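Local coordinates for Lmo0135 protein (Listeria monocytogenes EGD-e, PDB 5ISU) that serves as the substrate-binding protein of an ABC transporter and probably captures peptides outside the cell membrane for delivery to the transporter, at residues S37-L42 and Y253-L258; Y49-W54 and K59-K64; A484-Q487 and M491-D494. All coordinates share one frame; numbering follows the deposited sequence.

Contact 1: S37-L42 and Y253-L258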
ATOM      1  N   SER A  37       0.178   4.720   9.352  1.00 46.38           N
ATOM      2  CA  SER A  37      -0.177   4.756   7.924  1.00 49.34           C
ATOM      3  C   SER A  37       0.979   5.153   6.978  1.00 51.64           C
ATOM      4  O   SER A  37       0.923   4.826   5.802  1.00 58.04           O
ATOM      5  CB  SER A  37      -1.408   5.662   7.682  1.00 51.02           C
ATOM      6  OG  SER A  37      -1.166   6.981   8.125  1.00 53.37           O
ATOM      7  N   ASP A  38       2.011   5.845   7.468  1.00 51.39           N
ATOM      8  CA  ASP A  38       3.137   6.238   6.594  1.00 52.43           C
ATOM      9  C   ASP A  38       4.171   5.079   6.457  1.00 49.78           C
ATOM     10  O   ASP A  38       4.184   4.156   7.260  1.00 47.39           O
ATOM     11  CB  ASP A  38       3.821   7.511   7.098  1.00 55.28           C
ATOM     12  CG  ASP A  38       4.501   7.307   8.447  1.00 60.78           C
ATOM     13  OD1 ASP A  38       3.776   6.966   9.415  1.00 60.21           O
ATOM     14  OD2 ASP A  38       5.747   7.480   8.541  1.00 62.44           O
ATOM     15  N   ARG A  39       5.032   5.161   5.443  1.00 49.94           N
ATOM     16  CA  ARG A  39       6.015   4.109   5.143  1.00 51.82           C
ATOM     17  C   ARG A  39       7.003   3.825   6.272  1.00 47.81           C
ATOM     18  O   ARG A  39       7.233   2.655   6.610  1.00 46.83           O
ATOM     19  CB  ARG A  39       6.738   4.412   3.807  1.00 59.50           C
ATOM     20  CG  ARG A  39       7.995   3.583   3.531  1.00 66.47           C
ATOM     21  CD  ARG A  39       8.503   3.689   2.085  1.00 74.15           C
ATOM     22  NE  ARG A  39       7.859   2.728   1.165  1.00 77.39           N
ATOM     23  CZ  ARG A  39       6.799   2.955   0.382  1.00 80.35           C
ATOM     24  NH1 ARG A  39       6.340   1.969  -0.385  1.00 79.41           N
ATOM     25  NH2 ARG A  39       6.187   4.142   0.343  1.00 90.87           N
ATOM     26  N   VAL A  40       7.530   4.870   6.905  1.00 44.60           N
ATOM     27  CA  VAL A  40       8.518   4.680   7.961  1.00 43.11           C
ATOM     28  C   VAL A  40       7.925   4.056   9.212  1.00 39.85           C
ATOM     29  O   VAL A  40       8.493   3.104   9.763  1.00 39.24           O
ATOM     30  CB  VAL A  40       9.256   5.978   8.304  1.00 45.24           C
ATOM     31  CG1 VAL A  40      10.270   5.726   9.422  1.00 47.02           C
ATOM     32  CG2 VAL A  40       9.949   6.517   7.066  1.00 46.81           C
ATOM     33  N   THR A  41       6.774   4.552   9.638  1.00 39.15           N
ATOM     34  CA  THR A  41       6.146   4.034  10.840  1.00 39.87           C
ATOM     35  C   THR A  41       5.741   2.576  10.648  1.00 36.89           C
ATOM     36  O   THR A  41       5.899   1.754  11.561  1.00 39.33           O
ATOM     37  CB  THR A  41       4.889   4.852  11.244  1.00 43.13           C
ATOM     38  OG1 THR A  41       5.212   6.237  11.329  1.00 48.78           O
ATOM     39  CG2 THR A  41       4.363   4.413  12.572  1.00 44.44           C
ATOM     40  N   LEU A  42       5.203   2.258   9.476  1.00 34.87           N
ATOM     41  CA  LEU A  42       4.787   0.881   9.200  1.00 35.02           C
ATOM     42  C   LEU A  42       5.986  -0.061   9.164  1.00 34.64           C
ATOM     43  O   LEU A  42       5.888  -1.209   9.582  1.00 35.91           O
ATOM     44  CB  LEU A  42       3.990   0.791   7.877  1.00 36.39           C
ATOM     45  CG  LEU A  42       2.544   1.293   7.935  1.00 37.86           C
ATOM     46  CD1 LEU A  42       1.891   1.409   6.559  1.00 39.31           C
ATOM     47  CD2 LEU A  42       1.706   0.396   8.834  1.00 36.11           C
ATOM     48  N   TYR A 253      11.181  -7.066  -6.169  1.00 45.91           N
ATOM     49  CA  TYR A 253       9.926  -7.754  -5.892  1.00 47.15           C
ATOM     50  C   TYR A 253       8.732  -6.801  -6.117  1.00 46.50           C
ATOM     51  O   TYR A 253       8.901  -5.584  -6.068  1.00 44.52           O
ATOM     52  CB  TYR A 253       9.954  -8.245  -4.443  1.00 47.04           C
ATOM     53  CG  TYR A 253      10.219  -7.120  -3.456  1.00 45.85           C
ATOM     54  CD1 TYR A 253      11.500  -6.640  -3.261  1.00 44.25           C
ATOM     55  CD2 TYR A 253       9.179  -6.524  -2.749  1.00 46.92           C
ATOM     56  CE1 TYR A 253      11.753  -5.601  -2.397  1.00 46.16           C
ATOM     57  CE2 TYR A 253       9.418  -5.484  -1.864  1.00 46.91           C
ATOM     58  CZ  TYR A 253      10.703  -5.027  -1.686  1.00 47.12           C
ATOM     59  OH  TYR A 253      10.945  -3.984  -0.829  1.00 49.86           O
ATOM     60  N   PRO A 254       7.530  -7.348  -6.375  1.00 46.23           N
ATOM     61  CA  PRO A 254       6.403  -6.445  -6.612  1.00 46.66           C
ATOM     62  C   PRO A 254       6.024  -5.623  -5.394  1.00 42.70           C
ATOM     63  O   PRO A 254       6.050  -6.128  -4.292  1.00 40.79           O
ATOM     64  CB  PRO A 254       5.259  -7.399  -7.017  1.00 49.27           C
ATOM     65  CG  PRO A 254       5.937  -8.658  -7.470  1.00 49.40           C
ATOM     66  CD  PRO A 254       7.141  -8.760  -6.572  1.00 48.42           C
ATOM     67  N   GLU A 255       5.737  -4.341  -5.591  1.00 42.71           N
ATOM     68  CA  GLU A 255       5.314  -3.484  -4.477  1.00 48.09           C
ATOM     69  C   GLU A 255       3.798  -3.334  -4.463  1.00 44.23           C
ATOM     70  O   GLU A 255       3.258  -2.619  -3.618  1.00 44.39           O
ATOM     71  CB  GLU A 255       6.002  -2.112  -4.504  1.00 54.38           C
ATOM     72  CG  GLU A 255       5.806  -1.324  -3.196  1.00 64.28           C
ATOM     73  CD  GLU A 255       6.938  -0.353  -2.874  1.00 73.86           C
ATOM     74  OE1 GLU A 255       7.304  -0.252  -1.675  1.00 77.59           O
ATOM     75  OE2 GLU A 255       7.502   0.264  -3.810  1.00 82.22           O
ATOM     76  N   ASN A 256       3.122  -4.039  -5.371  1.00 40.72           N
ATOM     77  CA  ASN A 256       1.664  -3.956  -5.516  1.00 41.38           C
ATOM     78  C   ASN A 256       1.216  -2.519  -5.745  1.00 41.72           C
ATOM     79  O   ASN A 256       0.141  -2.118  -5.320  1.00 44.75           O
ATOM     80  CB  ASN A 256       0.940  -4.581  -4.322  1.00 41.82           C
ATOM     81  CG  ASN A 256       1.179  -6.071  -4.202  1.00 42.27           C
ATOM     82  OD1 ASN A 256       1.510  -6.748  -5.163  1.00 44.51           O
ATOM     83  ND2 ASN A 256       0.979  -6.586  -3.023  1.00 48.66           N
ATOM     84  N   ARG A 257       2.063  -1.742  -6.410  1.00 41.09           N
ATOM     85  CA  ARG A 257       1.734  -0.373  -6.705  1.00 42.07           C
ATOM     86  C   ARG A 257       1.325  -0.224  -8.167  1.00 40.22           C
ATOM     87  O   ARG A 257       1.994  -0.754  -9.060  1.00 39.58           O
ATOM     88  CB  ARG A 257       2.917   0.539  -6.420  1.00 44.89           C
ATOM     89  CG  ARG A 257       2.650   1.999  -6.755  1.00 49.16           C
ATOM     90  CD  ARG A 257       3.802   2.895  -6.354  1.00 56.54           C
ATOM     91  NE  ARG A 257       3.538   4.316  -6.649  1.00 61.15           N
ATOM     92  CZ  ARG A 257       3.727   4.910  -7.833  1.00 61.27           C
ATOM     93  NH1 ARG A 257       3.463   6.212  -7.968  1.00 62.83           N
ATOM     94  NH2 ARG A 257       4.165   4.226  -8.892  1.00 58.22           N
ATOM     95  N   LEU A 258       0.204   0.454  -8.393  1.00 35.68           N
ATOM     96  CA  LEU A 258      -0.210   0.812  -9.730  1.00 35.51           C
ATOM     97  C   LEU A 258       0.206   2.271  -9.973  1.00 34.64           C
ATOM     98  O   LEU A 258      -0.084   3.140  -9.168  1.00 37.91           O
ATOM     99  CB  LEU A 258      -1.730   0.703  -9.922  1.00 35.06           C
ATOM    100  CG  LEU A 258      -2.213   1.351 -11.229  1.00 34.52           C
ATOM    101  CD1 LEU A 258      -1.715   0.609 -12.468  1.00 32.09           C
ATOM    102  CD2 LEU A 258      -3.725   1.510 -11.284  1.00 36.24           C
TER

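Contact 2: Y49-W54 and K59-K64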
ATOM      1  N   TYR A  49       5.539  -5.150  16.254  1.00 39.93           N
ATOM      2  CA  TYR A  49       4.250  -5.807  16.437  1.00 38.99           C
ATOM      3  C   TYR A  49       3.991  -6.939  15.447  1.00 37.33           C
ATOM      4  O   TYR A  49       4.260  -6.808  14.269  1.00 39.44           O
ATOM      5  CB  TYR A  49       3.125  -4.796  16.250  1.00 39.99           C
ATOM      6  CG  TYR A  49       3.055  -3.691  17.283  1.00 41.55           C
ATOM      7  CD1 TYR A  49       3.837  -2.539  17.162  1.00 42.96           C
ATOM      8  CD2 TYR A  49       2.165  -3.773  18.352  1.00 40.13           C
ATOM      9  CE1 TYR A  49       3.741  -1.515  18.090  1.00 44.02           C
ATOM     10  CE2 TYR A  49       2.072  -2.760  19.285  1.00 42.60           C
ATOM     11  CZ  TYR A  49       2.853  -1.637  19.142  1.00 43.22           C
ATOM     12  OH  TYR A  49       2.753  -0.656  20.065  1.00 45.35           O
ATOM     13  N   ALA A  50       3.413  -8.026  15.947  1.00 36.92           N
ATOM     14  CA  ALA A  50       3.021  -9.152  15.134  1.00 36.91           C
ATOM     15  C   ALA A  50       1.499  -9.054  14.814  1.00 38.09           C
ATOM     16  O   ALA A  50       0.722  -8.561  15.638  1.00 35.16           O
ATOM     17  CB  ALA A  50       3.319 -10.438  15.870  1.00 37.22           C
ATOM     18  N   PRO A  51       1.080  -9.505  13.609  1.00 37.86           N
ATOM     19  CA  PRO A  51      -0.345  -9.517  13.250  1.00 37.74           C
ATOM     20  C   PRO A  51      -1.018 -10.870  13.586  1.00 37.23           C
ATOM     21  O   PRO A  51      -0.340 -11.813  13.989  1.00 34.73           O
ATOM     22  CB  PRO A  51      -0.293  -9.335  11.741  1.00 37.95           C
ATOM     23  CG  PRO A  51       0.922 -10.140  11.353  1.00 38.69           C
ATOM     24  CD  PRO A  51       1.923  -9.914  12.463  1.00 37.14           C
ATOM     25  N   LEU A  52      -2.335 -10.968  13.426  1.00 38.15           N
ATOM     26  CA  LEU A  52      -3.005 -12.255  13.651  1.00 38.15           C
ATOM     27  C   LEU A  52      -2.575 -13.213  12.537  1.00 38.52           C
ATOM     28  O   LEU A  52      -2.277 -14.380  12.787  1.00 39.67           O
ATOM     29  CB  LEU A  52      -4.520 -12.106  13.656  1.00 37.68           C
ATOM     30  CG  LEU A  52      -5.091 -11.235  14.775  1.00 39.12           C
ATOM     31  CD1 LEU A  52      -6.581 -11.005  14.560  1.00 39.34           C
ATOM     32  CD2 LEU A  52      -4.828 -11.853  16.138  1.00 39.23           C
ATOM     33  N   PHE A  53      -2.556 -12.692  11.310  1.00 38.40           N
ATOM     34  CA  PHE A  53      -2.159 -13.441  10.123  1.00 36.96           C
ATOM     35  C   PHE A  53      -1.248 -12.560   9.297  1.00 36.97           C
ATOM     36  O   PHE A  53      -1.353 -11.334   9.362  1.00 36.94           O
ATOM     37  CB  PHE A  53      -3.376 -13.804   9.286  1.00 37.15           C
ATOM     38  CG  PHE A  53      -4.361 -14.680  10.001  1.00 39.09           C
ATOM     39  CD1 PHE A  53      -5.341 -14.124  10.797  1.00 38.91           C
ATOM     40  CD2 PHE A  53      -4.299 -16.062   9.875  1.00 39.45           C
ATOM     41  CE1 PHE A  53      -6.260 -14.929  11.454  1.00 42.16           C
ATOM     42  CE2 PHE A  53      -5.200 -16.874  10.526  1.00 43.32           C
ATOM     43  CZ  PHE A  53      -6.193 -16.309  11.321  1.00 42.99           C
ATOM     44  N   TRP A  54      -0.351 -13.176   8.531  1.00 36.23           N
ATOM     45  CA  TRP A  54       0.535 -12.418   7.670  1.00 37.87           C
ATOM     46  C   TRP A  54      -0.242 -12.049   6.405  1.00 38.60           C
ATOM     47  O   TRP A  54      -0.738 -12.911   5.720  1.00 39.53           O
ATOM     48  CB  TRP A  54       1.786 -13.227   7.304  1.00 38.44           C
ATOM     49  CG  TRP A  54       2.634 -13.662   8.459  1.00 39.16           C
ATOM     50  CD1 TRP A  54       2.797 -14.929   8.913  1.00 41.02           C
ATOM     51  CD2 TRP A  54       3.430 -12.825   9.310  1.00 36.78           C
ATOM     52  NE1 TRP A  54       3.661 -14.947   9.976  1.00 39.90           N
ATOM     53  CE2 TRP A  54       4.060 -13.666  10.245  1.00 37.89           C
ATOM     54  CE3 TRP A  54       3.675 -11.457   9.362  1.00 34.77           C
ATOM     55  CZ2 TRP A  54       4.925 -13.180  11.227  1.00 36.97           C
ATOM     56  CZ3 TRP A  54       4.538 -10.961  10.350  1.00 34.34           C
ATOM     57  CH2 TRP A  54       5.138 -11.816  11.270  1.00 36.20           C
ATOM     58  N   LYS A  59      -1.117 -16.490   5.875  1.00 48.91           N
ATOM     59  CA  LYS A  59      -0.709 -17.550   6.804  1.00 50.93           C
ATOM     60  C   LYS A  59      -0.798 -17.167   8.287  1.00 47.57           C
ATOM     61  O   LYS A  59      -0.701 -15.995   8.633  1.00 46.39           O
ATOM     62  CB  LYS A  59       0.681 -18.086   6.458  1.00 52.98           C
ATOM     63  CG  LYS A  59       0.658 -18.921   5.189  1.00 60.08           C
ATOM     64  CD  LYS A  59       1.973 -19.625   4.919  1.00 66.50           C
ATOM     65  CE  LYS A  59       1.856 -20.510   3.682  1.00 72.46           C
ATOM     66  NZ  LYS A  59       3.164 -21.123   3.332  1.00 76.21           N
ATOM     67  N   PRO A  60      -1.031 -18.167   9.156  1.00 47.35           N
ATOM     68  CA  PRO A  60      -1.139 -17.948  10.589  1.00 46.48           C
ATOM     69  C   PRO A  60       0.086 -17.294  11.184  1.00 45.16           C
ATOM     70  O   PRO A  60       1.188 -17.715  10.884  1.00 48.33           O
ATOM     71  CB  PRO A  60      -1.265 -19.371  11.149  1.00 48.06           C
ATOM     72  CG  PRO A  60      -1.914 -20.147  10.062  1.00 50.45           C
ATOM     73  CD  PRO A  60      -1.468 -19.528   8.772  1.00 49.01           C
ATOM     74  N   ALA A  61      -0.119 -16.268  12.011  1.00 41.39           N
ATOM     75  CA  ALA A  61       0.967 -15.585  12.716  1.00 40.84           C
ATOM     76  C   ALA A  61       0.663 -15.761  14.212  1.00 40.41           C
ATOM     77  O   ALA A  61       0.849 -16.861  14.740  1.00 40.81           O
ATOM     78  CB  ALA A  61       1.041 -14.126  12.296  1.00 39.64           C
ATOM     79  N   LEU A  62       0.152 -14.729  14.894  1.00 38.06           N
ATOM     80  CA  LEU A  62      -0.242 -14.917  16.291  1.00 37.44           C
ATOM     81  C   LEU A  62      -1.414 -15.904  16.350  1.00 39.10           C
ATOM     82  O   LEU A  62      -1.565 -16.641  17.329  1.00 38.52           O
ATOM     83  CB  LEU A  62      -0.661 -13.599  16.941  1.00 37.43           C
ATOM     84  CG  LEU A  62       0.395 -12.505  17.126  1.00 36.12           C
ATOM     85  CD1 LEU A  62      -0.271 -11.192  17.527  1.00 35.23           C
ATOM     86  CD2 LEU A  62       1.422 -12.953  18.155  1.00 37.93           C
ATOM     87  N   ALA A  63      -2.238 -15.897  15.297  1.00 38.92           N
ATOM     88  CA  ALA A  63      -3.405 -16.772  15.212  1.00 42.29           C
ATOM     89  C   ALA A  63      -3.019 -18.131  14.670  1.00 47.53           C
ATOM     90  O   ALA A  63      -2.077 -18.264  13.886  1.00 49.53           O
ATOM     91  CB  ALA A  63      -4.479 -16.157  14.325  1.00 41.73           C
ATOM     92  N   LYS A  64      -3.769 -19.134  15.092  1.00 49.92           N
ATOM     93  CA  LYS A  64      -3.578 -20.498  14.664  1.00 53.39           C
ATOM     94  C   LYS A  64      -4.525 -20.754  13.474  1.00 54.50           C
ATOM     95  O   LYS A  64      -4.151 -21.446  12.519  1.00 57.94           O
ATOM     96  CB  LYS A  64      -3.888 -21.407  15.848  1.00 57.39           C
ATOM     97  CG  LYS A  64      -3.550 -22.871  15.689  1.00 63.73           C
ATOM     98  CD  LYS A  64      -4.112 -23.646  16.879  1.00 69.01           C
ATOM     99  CE  LYS A  64      -4.037 -25.152  16.677  1.00 73.56           C
ATOM    100  NZ  LYS A  64      -4.924 -25.858  17.642  1.00 77.40           N
TER
HETATM  101  O   HOH W   1       4.028 -17.617  11.139  1.00 47.56           O

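Contact 3: A484-Q487 and M491-D494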
ATOM      1  N   ALA A 484      12.774 -14.343   5.204  1.00 39.56           N
ATOM      2  CA  ALA A 484      12.282 -13.091   5.786  1.00 37.48           C
ATOM      3  C   ALA A 484      11.147 -12.472   4.947  1.00 38.55           C
ATOM      4  O   ALA A 484      10.384 -11.640   5.446  1.00 36.52           O
ATOM      5  CB  ALA A 484      13.418 -12.114   5.978  1.00 36.72           C
ATOM      6  N   THR A 485      11.071 -12.898   3.678  1.00 38.51           N
ATOM      7  CA  THR A 485      10.050 -12.499   2.705  1.00 38.58           C
ATOM      8  C   THR A 485      10.017 -11.014   2.363  1.00 38.29           C
ATOM      9  O   THR A 485       9.440 -10.214   3.109  1.00 34.86           O
ATOM     10  CB  THR A 485       8.592 -12.879   3.134  1.00 39.62           C
ATOM     11  OG1 THR A 485       8.566 -14.142   3.803  1.00 45.03           O
ATOM     12  CG2 THR A 485       7.655 -12.908   1.909  1.00 39.56           C
ATOM     13  N   PRO A 486      10.613 -10.634   1.223  1.00 38.63           N
ATOM     14  CA  PRO A 486      10.467  -9.240   0.827  1.00 37.82           C
ATOM     15  C   PRO A 486       8.990  -8.944   0.589  1.00 38.07           C
ATOM     16  O   PRO A 486       8.259  -9.811   0.093  1.00 40.71           O
ATOM     17  CB  PRO A 486      11.251  -9.162  -0.473  1.00 38.57           C
ATOM     18  CG  PRO A 486      12.270 -10.262  -0.366  1.00 39.60           C
ATOM     19  CD  PRO A 486      11.555 -11.364   0.358  1.00 39.48           C
ATOM     20  N   GLN A 487       8.512  -7.779   0.987  1.00 37.13           N
ATOM     21  CA  GLN A 487       7.094  -7.492   0.754  1.00 37.38           C
ATOM     22  C   GLN A 487       6.868  -6.012   0.626  1.00 37.95           C
ATOM     23  O   GLN A 487       7.703  -5.217   1.066  1.00 41.12           O
ATOM     24  CB  GLN A 487       6.223  -8.047   1.886  1.00 37.63           C
ATOM     25  CG  GLN A 487       6.312  -7.248   3.168  1.00 39.21           C
ATOM     26  CD  GLN A 487       5.340  -7.696   4.233  1.00 39.26           C
ATOM     27  OE1 GLN A 487       4.840  -8.802   4.199  1.00 40.10           O
ATOM     28  NE2 GLN A 487       5.115  -6.838   5.226  1.00 39.32           N
ATOM     29  N   MET A 491       9.667  -3.560   3.554  1.00 40.87           N
ATOM     30  CA  MET A 491      10.891  -4.258   3.109  1.00 41.92           C
ATOM     31  C   MET A 491      10.753  -5.737   3.340  1.00 37.76           C
ATOM     32  O   MET A 491      10.706  -6.488   2.386  1.00 38.62           O
ATOM     33  CB  MET A 491      12.190  -3.736   3.731  1.00 43.01           C
ATOM     34  CG  MET A 491      12.441  -2.265   3.498  1.00 47.45           C
ATOM     35  SD  MET A 491      13.985  -1.792   4.285  1.00 51.83           S
ATOM     36  CE  MET A 491      13.924  -0.022   4.102  1.00 50.97           C
ATOM     37  N   PHE A 492      10.696  -6.163   4.594  1.00 36.57           N
ATOM     38  CA  PHE A 492      10.545  -7.576   4.894  1.00 36.36           C
ATOM     39  C   PHE A 492       9.357  -7.818   5.803  1.00 36.00           C
ATOM     40  O   PHE A 492       8.908  -6.911   6.532  1.00 35.43           O
ATOM     41  CB  PHE A 492      11.788  -8.146   5.558  1.00 37.34           C
ATOM     42  CG  PHE A 492      12.965  -8.305   4.638  1.00 37.69           C
ATOM     43  CD1 PHE A 492      13.013  -9.358   3.741  1.00 39.23           C
ATOM     44  CD2 PHE A 492      14.049  -7.458   4.722  1.00 37.74           C
ATOM     45  CE1 PHE A 492      14.101  -9.542   2.908  1.00 38.05           C
ATOM     46  CE2 PHE A 492      15.145  -7.640   3.901  1.00 38.68           C
ATOM     47  CZ  PHE A 492      15.165  -8.678   2.983  1.00 38.58           C
ATOM     48  N   ARG A 493       8.885  -9.062   5.763  1.00 34.40           N
ATOM     49  CA  ARG A 493       7.750  -9.514   6.546  1.00 34.27           C
ATOM     50  C   ARG A 493       8.205  -9.780   7.949  1.00 34.00           C
ATOM     51  O   ARG A 493       7.541  -9.356   8.916  1.00 34.05           O
ATOM     52  CB  ARG A 493       7.190 -10.805   5.941  1.00 36.26           C
ATOM     53  CG  ARG A 493       5.937 -11.394   6.602  1.00 37.32           C
ATOM     54  CD  ARG A 493       5.579 -12.756   5.992  1.00 37.60           C
ATOM     55  NE  ARG A 493       6.734 -13.657   6.054  1.00 39.11           N
ATOM     56  CZ  ARG A 493       7.111 -14.360   7.118  1.00 38.24           C
ATOM     57  NH1 ARG A 493       6.415 -14.338   8.233  1.00 38.36           N
ATOM     58  NH2 ARG A 493       8.211 -15.089   7.063  1.00 40.04           N
ATOM     59  N   ASP A 494       9.356 -10.449   8.064  1.00 32.42           N
ATOM     60  CA  ASP A 494       9.867 -10.850   9.348  1.00 34.59           C
ATOM     61  C   ASP A 494      11.407 -10.863   9.372  1.00 36.95           C
ATOM     62  O   ASP A 494      12.056 -11.773   8.849  1.00 36.03           O
ATOM     63  CB  ASP A 494       9.308 -12.239   9.685  1.00 34.98           C
ATOM     64  CG  ASP A 494       9.578 -12.665  11.131  1.00 36.52           C
ATOM     65  OD1 ASP A 494      10.373 -12.010  11.840  1.00 36.87           O
ATOM     66  OD2 ASP A 494       8.980 -13.674  11.570  1.00 38.30           O
TER
HETATM   67  O   HOH W   2       9.250  -2.904   0.641  1.00 43.78           O

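Contact 1: S37-L42 and Y253-L258
A salt bridge at the surface of this family 5 extracellular solute-binding protein, from R39 to E255, joins the start of helix 39-48 to strand 248-263. Little area is buried and R39 is exposed. The backbones are well apart, with 12.3 Å between R39 CA and E255 CA, so the side chains do all the bridging and approach from opposite directions. NH1 of R39 lies 2.7 Å from OE1 of E255, but the bond is bent, at 136°. The oxygen sits near the guanidinium edge, slightly tilted from that plane, while NH1 comes in from above the carboxylate. NH1 meets OE1 alone at bonding distance, and the 74° turn between the flat groups is unlike coplanar, two-pronged pairing. R39 has CG anti to its backbone N (chi1 167°) and a bend at chi3 that swings the guanidinium onto the acid.

D38 is the helix N-cap: its OD2 accepts from T41 N at 3.3 Å, and its OD1 takes the T41 hydroxyl, OG1, at 2.5 Å. On the strand side, E255 and R257 pair through their backbones with D468 of strand 462-475, and R257 adds a salt bridge to the D468 side chain.

Contact 2: Y49-W54 and K59-K64
L52 and A63 lie at the heart of a hairpin-like reversal, where the chain leaving helix 39-48 doubles back before entering strand 63-68, an outermost strand of a five-stranded antiparallel sheet. The tight part is built round backbone carbonyls. L52 O grips two donors at once: A63 N at 2.9 Å, lying in the carbonyl plane on a lone pair, and A61 N at 3.0 Å, tilted away from that plane. Next to it, P51 O takes the N-H of L62 in a nearly straight bond of 3.1 Å. Towards the turn, F53 and P60 form a single beta bridge, and W54 N donates to K59 O at 2.8 Å.

Small side chains fit against the aromatics. CB of A63 rests over one face of the F53 ring in a CH-pi contact, 3.8 Å from the ring centroid and displaced toward the rim. A61 does the same for W54, its CB 3.7 Å from the centroid of the five-membered ring. The other face of that indole meets the guanidinium of R493 in a cation-pi contact, so W54 is held between a methyl and a charge. L62 lays CG and CD2 on A50 CB, with CD1 beside A50 O, while L52 points on toward F151 and L79.

At K59 and P60 the backbone is bonded, but the side chains are exposed and looser: the lysine chain runs extended away from 49-54, and P60 directs its CB away from it. Here solvent takes over part of the link: a water in the plane of the indole accepts from W54 NE1 at 2.9 Å and donates to P60 O, also at 2.9 Å.

Contact 3: A484-Q487 and M491-D494
R493 and T485 meet through the bend of the arginine chain: CG stands anti to the backbone N (chi1 -177°), and a turn at chi3 (54°) folds the guanidinium back so that NE faces the threonine. T485 has its hydroxyl beside its own backbone N, and OG1 accepts from R493 NE at 2.9 Å. The bond is almost straight, 170°, and lies in the guanidinium plane. Closer to the main chain, the R493 N-H is shared between two carbonyls, A484 O at 3.0 Å and T485 O at 2.9 Å. A484 O, at the end of helix 481-484, is itself doubly gripped, since D494 N also donates to it at 3.1 Å. T485 then leaves the helix with positive phi and turns the chain into a small antiparallel beta hairpin, strands 486-487 and 491-492. P486 and F492 are its non-hydrogen-bonded pair. One residue on, Q487 N donates to M491 O at 2.9 Å.

The F492 ring has A484 CB against its CD1 at 3.6 Å and the P486 ring, through CG, against its CE1; I251 and L472 pack on it from the neighbouring strands. Q487 runs extended across R493 at about a right angle, its OE1 3.5 Å from the arginine CB, while NE2 bonds to T490 OG1. D494 directs its carboxylate away to S496 and Y199.

How the contacts relate
Contact 2 is nested within the long chain loop closed by contact 1, and contact 3 follows both near the C-terminus. Helix 39-48 carries one half of contact 1 and runs directly into the turn of contact 2, yet their centres lie about 19 Å apart and their nearest atoms about 7 Å. Contact 3 bridges that gap in space, its centre about 12 Å from that of contact 1 and about 14 Å from that of contact 2. In this family 5 solute-binding protein, residues near the C-terminus thus touch both strand 248-263, where Y253 packs on P486 and Q487, and the loop after helix 39-48, where R493 reaches W54.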